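Local coordinates for protein xyloglucan-specific endo-beta-1,4-glucanase GH12 (Aspergillus niveus, PDB 4NPR) that probably cleaves internal beta-1,4-glucosidic linkages of xyloglucan with retention of configuration, as a family 12 glycoside hydrolase built on a beta-jelly roll, at residues 149-161 / 170-182. Residues are numbered along the deposited sequence; the frame is centred on the assembly and turned at random.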
# COMPACT_ATOMS: atom_id res chain seq x y z
N ALA A 149 11.22 -8.36 -4.25
CA ALA A 149 10.80 -6.98 -4.06
C ALA A 149 11.39 -6.41 -2.76
O ALA A 149 11.28 -7.03 -1.70
CB ALA A 149 9.28 -6.91 -4.06
N GLY A 150 12.05 -5.26 -2.86
CA GLY A 150 12.73 -4.66 -1.71
C GLY A 150 12.25 -3.26 -1.40
O GLY A 150 11.95 -2.48 -2.31
N PRO A 151 12.18 -2.93 -0.10
CA PRO A 151 11.79 -1.59 0.30
C PRO A 151 12.92 -0.55 0.24
O PRO A 151 14.13 -0.87 0.12
CB PRO A 151 11.36 -1.78 1.75
CG PRO A 151 12.32 -2.80 2.23
CD PRO A 151 12.46 -3.77 1.07
N ILE A 152 12.46 0.70 0.31
CA ILE A 152 13.25 1.87 0.61
C ILE A 152 13.91 1.61 1.95
O ILE A 152 13.23 1.21 2.89
CB ILE A 152 12.35 3.12 0.80
CG1 ILE A 152 11.30 3.27 -0.33
CG2 ILE A 152 13.20 4.37 0.91
CD1 ILE A 152 11.89 3.45 -1.71
N SER A 153 15.22 1.84 2.00
CA SER A 153 16.02 1.64 3.17
C SER A 153 17.36 2.33 2.91
O SER A 153 17.92 2.20 1.85
CB SER A 153 16.27 0.14 3.42
OG SER A 153 17.01 -0.05 4.61
N SER A 154 17.88 3.06 3.87
CA SER A 154 19.24 3.60 3.72
C SER A 154 20.27 2.50 3.75
O SER A 154 21.09 2.43 2.85
CB SER A 154 19.54 4.61 4.80
OG SER A 154 18.55 5.61 4.68
N THR A 155 20.23 1.65 4.75
CA THR A 155 21.26 0.62 4.87
C THR A 155 20.95 -0.66 4.08
O THR A 155 21.80 -1.47 3.92
CB THR A 155 21.43 0.18 6.33
OG1 THR A 155 20.24 -0.53 6.70
CG2 THR A 155 21.66 1.41 7.29
N GLY A 156 19.73 -0.84 3.59
CA GLY A 156 19.29 -2.17 3.15
C GLY A 156 18.89 -3.17 4.26
O GLY A 156 18.37 -4.23 3.94
N SER A 157 19.13 -2.85 5.54
CA SER A 157 18.89 -3.76 6.65
C SER A 157 17.83 -3.22 7.54
O SER A 157 17.65 -2.02 7.57
CB SER A 157 20.13 -3.86 7.55
OG SER A 157 21.12 -4.62 6.93
N PRO A 158 17.17 -4.07 8.32
CA PRO A 158 16.21 -3.58 9.30
C PRO A 158 16.83 -2.63 10.32
O PRO A 158 17.97 -2.83 10.70
CB PRO A 158 15.76 -4.83 10.03
CG PRO A 158 16.07 -6.00 9.13
CD PRO A 158 17.15 -5.54 8.17
N ILE A 159 16.10 -1.61 10.75
CA ILE A 159 16.42 -0.90 12.02
C ILE A 159 15.81 -1.60 13.23
O ILE A 159 16.20 -1.36 14.35
CB ILE A 159 16.02 0.59 12.02
CG1 ILE A 159 14.53 0.79 11.67
CG2 ILE A 159 16.86 1.35 11.01
CD1 ILE A 159 14.04 2.22 11.78
N ALA A 160 14.86 -2.51 13.02
CA ALA A 160 14.19 -3.17 14.13
C ALA A 160 13.31 -4.27 13.59
O ALA A 160 12.98 -4.30 12.42
CB ALA A 160 13.36 -2.16 14.91
N THR A 161 12.89 -5.16 14.47
CA THR A 161 12.06 -6.28 14.10
C THR A 161 10.85 -6.40 15.03
O THR A 161 10.61 -7.44 15.61
CB THR A 161 12.90 -7.58 14.11
OG1 THR A 161 13.51 -7.75 15.41
CG2 THR A 161 14.04 -7.52 13.02
N ASN A 170 9.99 -7.04 9.78
CA ASN A 170 11.24 -6.33 9.62
C ASN A 170 10.90 -4.86 9.32
O ASN A 170 10.14 -4.59 8.41
CB ASN A 170 12.02 -6.86 8.46
CG ASN A 170 12.59 -8.23 8.70
OD1 ASN A 170 12.91 -8.63 9.81
ND2 ASN A 170 12.72 -8.97 7.63
N LEU A 171 11.50 -3.93 10.04
CA LEU A 171 11.24 -2.51 9.84
C LEU A 171 12.41 -1.80 9.14
O LEU A 171 13.52 -1.88 9.60
CB LEU A 171 10.96 -1.81 11.17
CG LEU A 171 10.73 -0.28 11.03
CD1 LEU A 171 9.59 -0.01 10.05
CD2 LEU A 171 10.43 0.42 12.36
N TYR A 172 12.09 -1.04 8.10
CA TYR A 172 13.03 -0.31 7.31
C TYR A 172 12.74 1.18 7.33
O TYR A 172 11.59 1.60 7.42
CB TYR A 172 12.94 -0.80 5.87
CG TYR A 172 13.26 -2.25 5.79
CD1 TYR A 172 14.57 -2.66 5.67
CD2 TYR A 172 12.28 -3.19 5.91
CE1 TYR A 172 14.91 -3.99 5.65
CE2 TYR A 172 12.58 -4.53 5.90
CZ TYR A 172 13.90 -4.95 5.75
OH TYR A 172 14.21 -6.34 5.76
N LEU A 173 13.79 1.97 7.19
CA LEU A 173 13.65 3.40 7.06
C LEU A 173 14.58 3.99 6.01
O LEU A 173 15.77 3.68 5.96
CB LEU A 173 13.95 4.04 8.40
CG LEU A 173 14.09 5.57 8.50
CD1 LEU A 173 12.78 6.22 8.10
CD2 LEU A 173 14.49 5.91 9.92
N GLY A 174 14.06 4.90 5.21
CA GLY A 174 14.87 5.59 4.21
C GLY A 174 14.09 6.71 3.58
O GLY A 174 12.87 6.74 3.66
N PRO A 175 14.78 7.64 2.95
CA PRO A 175 14.08 8.69 2.23
C PRO A 175 13.72 8.30 0.79
O PRO A 175 14.41 7.47 0.18
CB PRO A 175 15.13 9.80 2.18
CG PRO A 175 16.44 9.04 2.06
CD PRO A 175 16.24 7.85 2.97
N ASN A 176 12.66 8.91 0.26
CA ASN A 176 12.27 8.79 -1.14
C ASN A 176 11.42 10.00 -1.42
O ASN A 176 10.72 10.51 -0.53
CB ASN A 176 11.48 7.51 -1.35
CG ASN A 176 11.25 7.16 -2.81
OD1 ASN A 176 11.99 7.55 -3.71
ND2 ASN A 176 10.19 6.40 -3.06
N GLY A 177 11.49 10.50 -2.64
CA GLY A 177 10.86 11.79 -2.93
C GLY A 177 11.44 12.82 -1.98
O GLY A 177 12.70 12.84 -1.70
N SER A 178 10.55 13.63 -1.40
CA SER A 178 10.95 14.54 -0.34
C SER A 178 10.30 14.17 1.00
O SER A 178 9.88 15.02 1.74
CB SER A 178 10.74 16.00 -0.77
OG SER A 178 9.39 16.20 -1.02
N MET A 179 10.29 12.86 1.29
CA MET A 179 9.65 12.23 2.45
C MET A 179 10.63 11.30 3.12
O MET A 179 11.58 10.82 2.49
CB MET A 179 8.55 11.26 1.98
CG MET A 179 7.50 11.87 1.08
SD MET A 179 6.33 10.65 0.52
CE MET A 179 7.29 9.74 -0.71
N GLN A 180 10.32 10.92 4.35
CA GLN A 180 10.94 9.75 4.99
C GLN A 180 9.93 8.55 4.97
O GLN A 180 8.75 8.71 5.26
CB GLN A 180 11.36 10.11 6.41
CG GLN A 180 12.19 11.40 6.55
CD GLN A 180 13.50 11.37 5.78
OE1 GLN A 180 14.25 10.36 5.80
NE2 GLN A 180 13.80 12.47 5.07
N VAL A 181 10.40 7.36 4.62
CA VAL A 181 9.52 6.20 4.48
C VAL A 181 9.92 5.16 5.48
O VAL A 181 11.04 4.68 5.41
CB VAL A 181 9.56 5.59 3.04
CG1 VAL A 181 8.64 4.39 2.91
CG2 VAL A 181 9.21 6.65 2.00
N TYR A 182 9.01 4.84 6.40
CA TYR A 182 9.07 3.66 7.24
C TYR A 182 8.31 2.54 6.56
O TYR A 182 7.17 2.74 6.19
CB TYR A 182 8.40 3.91 8.55
CG TYR A 182 9.19 4.80 9.50
CD1 TYR A 182 10.31 4.30 10.20
CD2 TYR A 182 8.80 6.10 9.74
CE1 TYR A 182 11.05 5.11 11.04
CE2 TYR A 182 9.51 6.91 10.62
CZ TYR A 182 10.64 6.42 11.24
OH TYR A 182 11.33 7.23 12.08
O HOH W 1 10.84 2.22 4.07
O HOH W 2 16.18 0.28 7.01
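Y172 sits in a cradle formed by the irregular loop 149-161, a worked example of a loop closing over a strand near a sheet's edge. With CG anti to its carbonyl carbon (chi1 -60°), the ring takes P151 CG over one face, 3.9 Å from the ring centroid, a CH-pi contact. P158 lies alongside it, P158 CD 3.7 Å from Y172 CE1, while S153 OG and G156 O approach the ring edge. Further apolar contacts come from I159, whose CD1 reaches L173 CB at 3.8 Å, and from I152, whose CG1 lies 4.3 Å from V181 CG1.

Three backbone hydrogen bonds fix the loop to strand 167-176: I159 N to L171 O (2.8 Å), L171 N to A160 O and S154 N to L173 O. Water adds two bridges. One molecule lies within hydrogen-bonding distance of both I152 O and V181 O; the other accepts from L173 N at 2.9 Å, donates to S157 O and is hydrogen-bonded to S153 OG.

The loop follows strand 137-146 and leads into edge strand 163-164 of the larger sheet of the beta-jelly roll. P151 also touches W142 and V185 on neighbouring strands, whereas A160 and L171 meet Y203 of helix 198-207.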